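Local atomic coordinates of WYL1 (Ruminococcus sp., PDB entry 6OAW), a protein that modulates, as a WYL-domain accessory protein, a Type VI-D CRISPR-Cas system, probably by binding RNA. Residues N78-L86 against L183-E194. Residues are numbered along the deposited sequence; the frame is centred on the assembly and turned at random.
Sequences NYKYIGIPL and LIFADNIIKINE
Y79 and E194 open a contact in which a 3-10 turn, followed by a type II beta turn from Y81 to I84, packs the loop after helix 55-71 against helices 177-184 and 186-199; behind it, I189 also touches I228 of strand 219-230. With CG between the backbone N and carbonyl carbon (chi1 70°), the Y79 ring carries its OH to the helix, where it donates to OE1 of E194 over 3.0 Å, on the syn side but 35° out of the carboxylate plane. Glutamate is long enough to reach the phenol, and the carboxylate is steeply inclined to the ring. K80 runs extended beside E194, whose OE1 makes only a long ion pair with K80 NZ, 3.7 Å; the aliphatic part of the lysine lies between two rings, CG against a face of Y79 and CB over the centre of Y81. K80 O receives a CA-H...O contact from I190. Y81 turns the edge of its ring to I190, CE1 lying 3.6 Å from CD1, while I68 of helix 55-71 also touches the tyrosine. I82 contributes its carbonyl to the grip of N193, and G83 suits the next place in the turn because its phi is positive. Branched I84 reaches two places at once: CD1 sits 3.7 Å from I189 CG2 and close to A186 CB, a methyl small enough for a close approach, whereas CG2 meets L183 CD2. P85 sets CG and CD against the same leucine, CD 3.9 Å from L183 CD2. Asparagine suits position 193, since one amide nitrogen ties the end of the 3-10 segment to the beta turn: N193 ND2 donates almost straight (170°) to K80 O from above its carbonyl plane, and over 2.9 Å to a lone pair of I82 O.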
loop_
_atom_site.group_PDB
_atom_site.type_symbol
_atom_site.label_atom_id
_atom_site.label_comp_id
_atom_site.label_asym_id
_atom_site.label_seq_id
_atom_site.Cartn_x
_atom_site.Cartn_y
_atom_site.Cartn_z
ATOM N N ASN B 78 -10.495 26.406 4.637
ATOM C CA ASN B 78 -10.039 24.992 4.555
ATOM C C ASN B 78 -10.445 24.368 3.209
ATOM O O ASN B 78 -9.899 23.288 2.889
ATOM C CB ASN B 78 -10.487 24.133 5.741
ATOM C CG ASN B 78 -11.982 23.940 5.877
ATOM O OD1 ASN B 78 -12.755 24.291 4.992
ATOM N ND2 ASN B 78 -12.399 23.419 7.022
ATOM N N TYR B 79 -11.339 25.018 2.451
ATOM C CA TYR B 79 -11.609 24.687 1.024
ATOM C C TYR B 79 -10.289 24.661 0.232
ATOM O O TYR B 79 -10.209 23.928 -0.764
ATOM C CB TYR B 79 -12.609 25.651 0.377
ATOM C CG TYR B 79 -12.103 27.052 0.155
ATOM C CD1 TYR B 79 -12.168 27.987 1.170
ATOM C CD2 TYR B 79 -11.567 27.454 -1.057
ATOM C CE1 TYR B 79 -11.723 29.287 0.992
ATOM C CE2 TYR B 79 -11.114 28.750 -1.252
ATOM C CZ TYR B 79 -11.192 29.672 -0.220
ATOM O OH TYR B 79 -10.756 30.959 -0.349
ATOM N N LYS B 80 -9.268 25.384 0.694
ATOM C CA LYS B 80 -7.976 25.518 -0.024
ATOM C C LYS B 80 -7.207 24.199 0.029
ATOM O O LYS B 80 -6.350 24.007 -0.837
ATOM C CB LYS B 80 -7.132 26.660 0.554
ATOM C CG LYS B 80 -7.675 28.044 0.241
ATOM C CD LYS B 80 -6.738 29.186 0.581
ATOM C CE LYS B 80 -7.436 30.532 0.570
ATOM N NZ LYS B 80 -6.488 31.617 0.224
ATOM N N TYR B 81 -7.505 23.335 0.993
ATOM C CA TYR B 81 -6.651 22.177 1.360
ATOM C C TYR B 81 -7.419 20.874 1.155
ATOM O O TYR B 81 -6.965 19.846 1.632
ATOM C CB TYR B 81 -6.117 22.367 2.788
ATOM C CG TYR B 81 -5.477 23.718 2.959
ATOM C CD1 TYR B 81 -4.302 24.013 2.308
ATOM C CD2 TYR B 81 -6.091 24.727 3.680
ATOM C CE1 TYR B 81 -3.733 25.269 2.389
ATOM C CE2 TYR B 81 -5.524 25.986 3.790
ATOM C CZ TYR B 81 -4.339 26.252 3.145
ATOM O OH TYR B 81 -3.773 27.484 3.215
ATOM N N ILE B 82 -8.556 20.922 0.473
ATOM C CA ILE B 82 -9.326 19.701 0.125
ATOM C C ILE B 82 -8.375 18.762 -0.629
ATOM O O ILE B 82 -7.765 19.180 -1.624
ATOM C CB ILE B 82 -10.585 20.074 -0.693
ATOM C CG1 ILE B 82 -11.657 20.716 0.204
ATOM C CG2 ILE B 82 -11.116 18.874 -1.493
ATOM C CD1 ILE B 82 -12.793 21.393 -0.577
ATOM N N GLY B 83 -8.240 17.536 -0.150
ATOM C CA GLY B 83 -7.428 16.492 -0.792
ATOM C C GLY B 83 -5.980 16.498 -0.308
ATOM O O GLY B 83 -5.279 15.558 -0.669
ATOM N N ILE B 84 -5.506 17.498 0.448
ATOM C CA ILE B 84 -4.116 17.452 0.996
ATOM C C ILE B 84 -4.119 16.480 2.177
ATOM O O ILE B 84 -4.895 16.628 3.101
ATOM C CB ILE B 84 -3.560 18.832 1.384
ATOM C CG1 ILE B 84 -3.635 19.849 0.247
ATOM C CG2 ILE B 84 -2.132 18.690 1.873
ATOM C CD1 ILE B 84 -2.889 19.436 -0.977
ATOM N N PRO B 85 -3.328 15.383 2.143
ATOM C CA PRO B 85 -3.361 14.396 3.221
ATOM C C PRO B 85 -3.045 14.993 4.601
ATOM O O PRO B 85 -2.212 15.890 4.687
ATOM C CB PRO B 85 -2.306 13.363 2.816
ATOM C CG PRO B 85 -2.183 13.518 1.322
ATOM C CD PRO B 85 -2.460 14.974 1.019
ATOM N N LEU B 86 -3.729 14.475 5.623
ATOM C CA LEU B 86 -3.537 14.817 7.047
ATOM C C LEU B 86 -2.700 13.703 7.672
ATOM O O LEU B 86 -3.210 12.620 7.848
ATOM C CB LEU B 86 -4.916 14.975 7.694
ATOM C CG LEU B 86 -5.761 16.125 7.128
ATOM C CD1 LEU B 86 -7.208 16.012 7.567
ATOM C CD2 LEU B 86 -5.205 17.471 7.570
ATOM N N LEU B 183 0.796 15.785 -1.596
ATOM C CA LEU B 183 1.690 16.582 -0.723
ATOM C C LEU B 183 2.739 17.299 -1.584
ATOM O O LEU B 183 2.942 18.513 -1.377
ATOM C CB LEU B 183 2.355 15.670 0.312
ATOM C CG LEU B 183 1.444 15.194 1.433
ATOM C CD1 LEU B 183 2.170 14.199 2.330
ATOM C CD2 LEU B 183 0.925 16.377 2.245
ATOM N N ILE B 184 3.354 16.608 -2.536
ATOM C CA ILE B 184 4.456 17.194 -3.360
ATOM C C ILE B 184 3.908 18.328 -4.226
ATOM O O ILE B 184 4.643 19.295 -4.422
ATOM C CB ILE B 184 5.126 16.121 -4.231
ATOM C CG1 ILE B 184 5.729 15.002 -3.383
ATOM C CG2 ILE B 184 6.146 16.730 -5.181
ATOM C CD1 ILE B 184 6.160 13.804 -4.234
ATOM N N PHE B 185 2.697 18.191 -4.769
ATOM C CA PHE B 185 2.121 19.152 -5.739
ATOM C C PHE B 185 1.006 19.946 -5.055
ATOM O O PHE B 185 0.041 20.382 -5.738
ATOM C CB PHE B 185 1.662 18.409 -6.996
ATOM C CG PHE B 185 2.801 17.990 -7.887
ATOM C CD1 PHE B 185 3.383 18.896 -8.762
ATOM C CD2 PHE B 185 3.272 16.692 -7.865
ATOM C CE1 PHE B 185 4.421 18.508 -9.606
ATOM C CE2 PHE B 185 4.324 16.306 -8.681
ATOM C CZ PHE B 185 4.905 17.215 -9.542
ATOM N N ALA B 186 1.114 20.115 -3.746
ATOM C CA ALA B 186 0.094 20.805 -2.925
ATOM C C ALA B 186 -0.195 22.193 -3.500
ATOM O O ALA B 186 -1.375 22.598 -3.510
ATOM C CB ALA B 186 0.559 20.902 -1.510
ATOM N N ASP B 187 0.843 22.905 -3.949
ATOM C CA ASP B 187 0.719 24.304 -4.436
ATOM C C ASP B 187 -0.231 24.281 -5.640
ATOM O O ASP B 187 -1.168 25.093 -5.633
ATOM C CB ASP B 187 2.089 24.960 -4.669
ATOM C CG ASP B 187 2.942 25.246 -3.421
ATOM O OD1 ASP B 187 2.488 24.981 -2.274
ATOM O OD2 ASP B 187 4.076 25.747 -3.595
ATOM N N ASN B 188 -0.076 23.351 -6.598
ATOM C CA ASN B 188 -1.028 23.201 -7.734
ATOM C C ASN B 188 -2.431 22.937 -7.149
ATOM O O ASN B 188 -3.444 23.531 -7.629
ATOM C CB ASN B 188 -0.664 22.068 -8.699
ATOM C CG ASN B 188 0.486 22.344 -9.658
ATOM O OD1 ASN B 188 1.057 23.446 -9.692
ATOM N ND2 ASN B 188 0.839 21.328 -10.447
ATOM N N ILE B 189 -2.517 22.070 -6.145
ATOM C CA ILE B 189 -3.846 21.620 -5.648
ATOM C C ILE B 189 -4.556 22.792 -4.979
ATOM O O ILE B 189 -5.766 22.947 -5.213
ATOM C CB ILE B 189 -3.710 20.399 -4.740
ATOM C CG1 ILE B 189 -3.331 19.176 -5.581
ATOM C CG2 ILE B 189 -4.978 20.197 -3.945
ATOM C CD1 ILE B 189 -2.861 17.993 -4.776
ATOM N N ILE B 190 -3.821 23.574 -4.197
ATOM C CA ILE B 190 -4.340 24.765 -3.459
ATOM C C ILE B 190 -4.914 25.779 -4.462
ATOM O O ILE B 190 -6.036 26.273 -4.215
ATOM C CB ILE B 190 -3.239 25.345 -2.543
ATOM C CG1 ILE B 190 -3.035 24.446 -1.325
ATOM C CG2 ILE B 190 -3.519 26.783 -2.128
ATOM C CD1 ILE B 190 -1.756 24.730 -0.580
ATOM N N LYS B 191 -4.199 26.065 -5.559
ATOM C CA LYS B 191 -4.642 27.068 -6.567
ATOM C C LYS B 191 -5.886 26.513 -7.266
ATOM O O LYS B 191 -6.851 27.260 -7.427
ATOM C CB LYS B 191 -3.500 27.435 -7.516
ATOM C CG LYS B 191 -2.404 28.248 -6.849
ATOM C CD LYS B 191 -1.118 28.357 -7.632
ATOM C CE LYS B 191 -0.204 29.452 -7.107
ATOM N N ILE B 192 -5.892 25.228 -7.603
ATOM C CA ILE B 192 -7.082 24.579 -8.213
ATOM C C ILE B 192 -8.276 24.681 -7.244
ATOM O O ILE B 192 -9.379 25.046 -7.708
ATOM C CB ILE B 192 -6.762 23.137 -8.633
ATOM C CG1 ILE B 192 -5.775 23.114 -9.795
ATOM C CG2 ILE B 192 -8.038 22.403 -8.974
ATOM C CD1 ILE B 192 -5.154 21.760 -10.059
ATOM N N ASN B 193 -8.079 24.402 -5.954
ATOM C CA ASN B 193 -9.175 24.405 -4.950
ATOM C C ASN B 193 -9.760 25.815 -4.842
ATOM O O ASN B 193 -11.010 25.920 -4.718
ATOM C CB ASN B 193 -8.733 23.920 -3.572
ATOM C CG ASN B 193 -8.584 22.420 -3.516
ATOM O OD1 ASN B 193 -9.269 21.729 -4.253
ATOM N ND2 ASN B 193 -7.686 21.921 -2.678
ATOM N N GLU B 194 -8.908 26.844 -4.909
ATOM C CA GLU B 194 -9.352 28.257 -4.830
ATOM C C GLU B 194 -10.320 28.505 -5.994
ATOM O O GLU B 194 -11.400 29.049 -5.729
ATOM C CB GLU B 194 -8.169 29.233 -4.778
ATOM C CG GLU B 194 -8.569 30.701 -4.955
ATOM C CD GLU B 194 -9.298 31.414 -3.809
ATOM O OE1 GLU B 194 -8.878 31.264 -2.631
ATOM O OE2 GLU B 194 -10.280 32.163 -4.092
#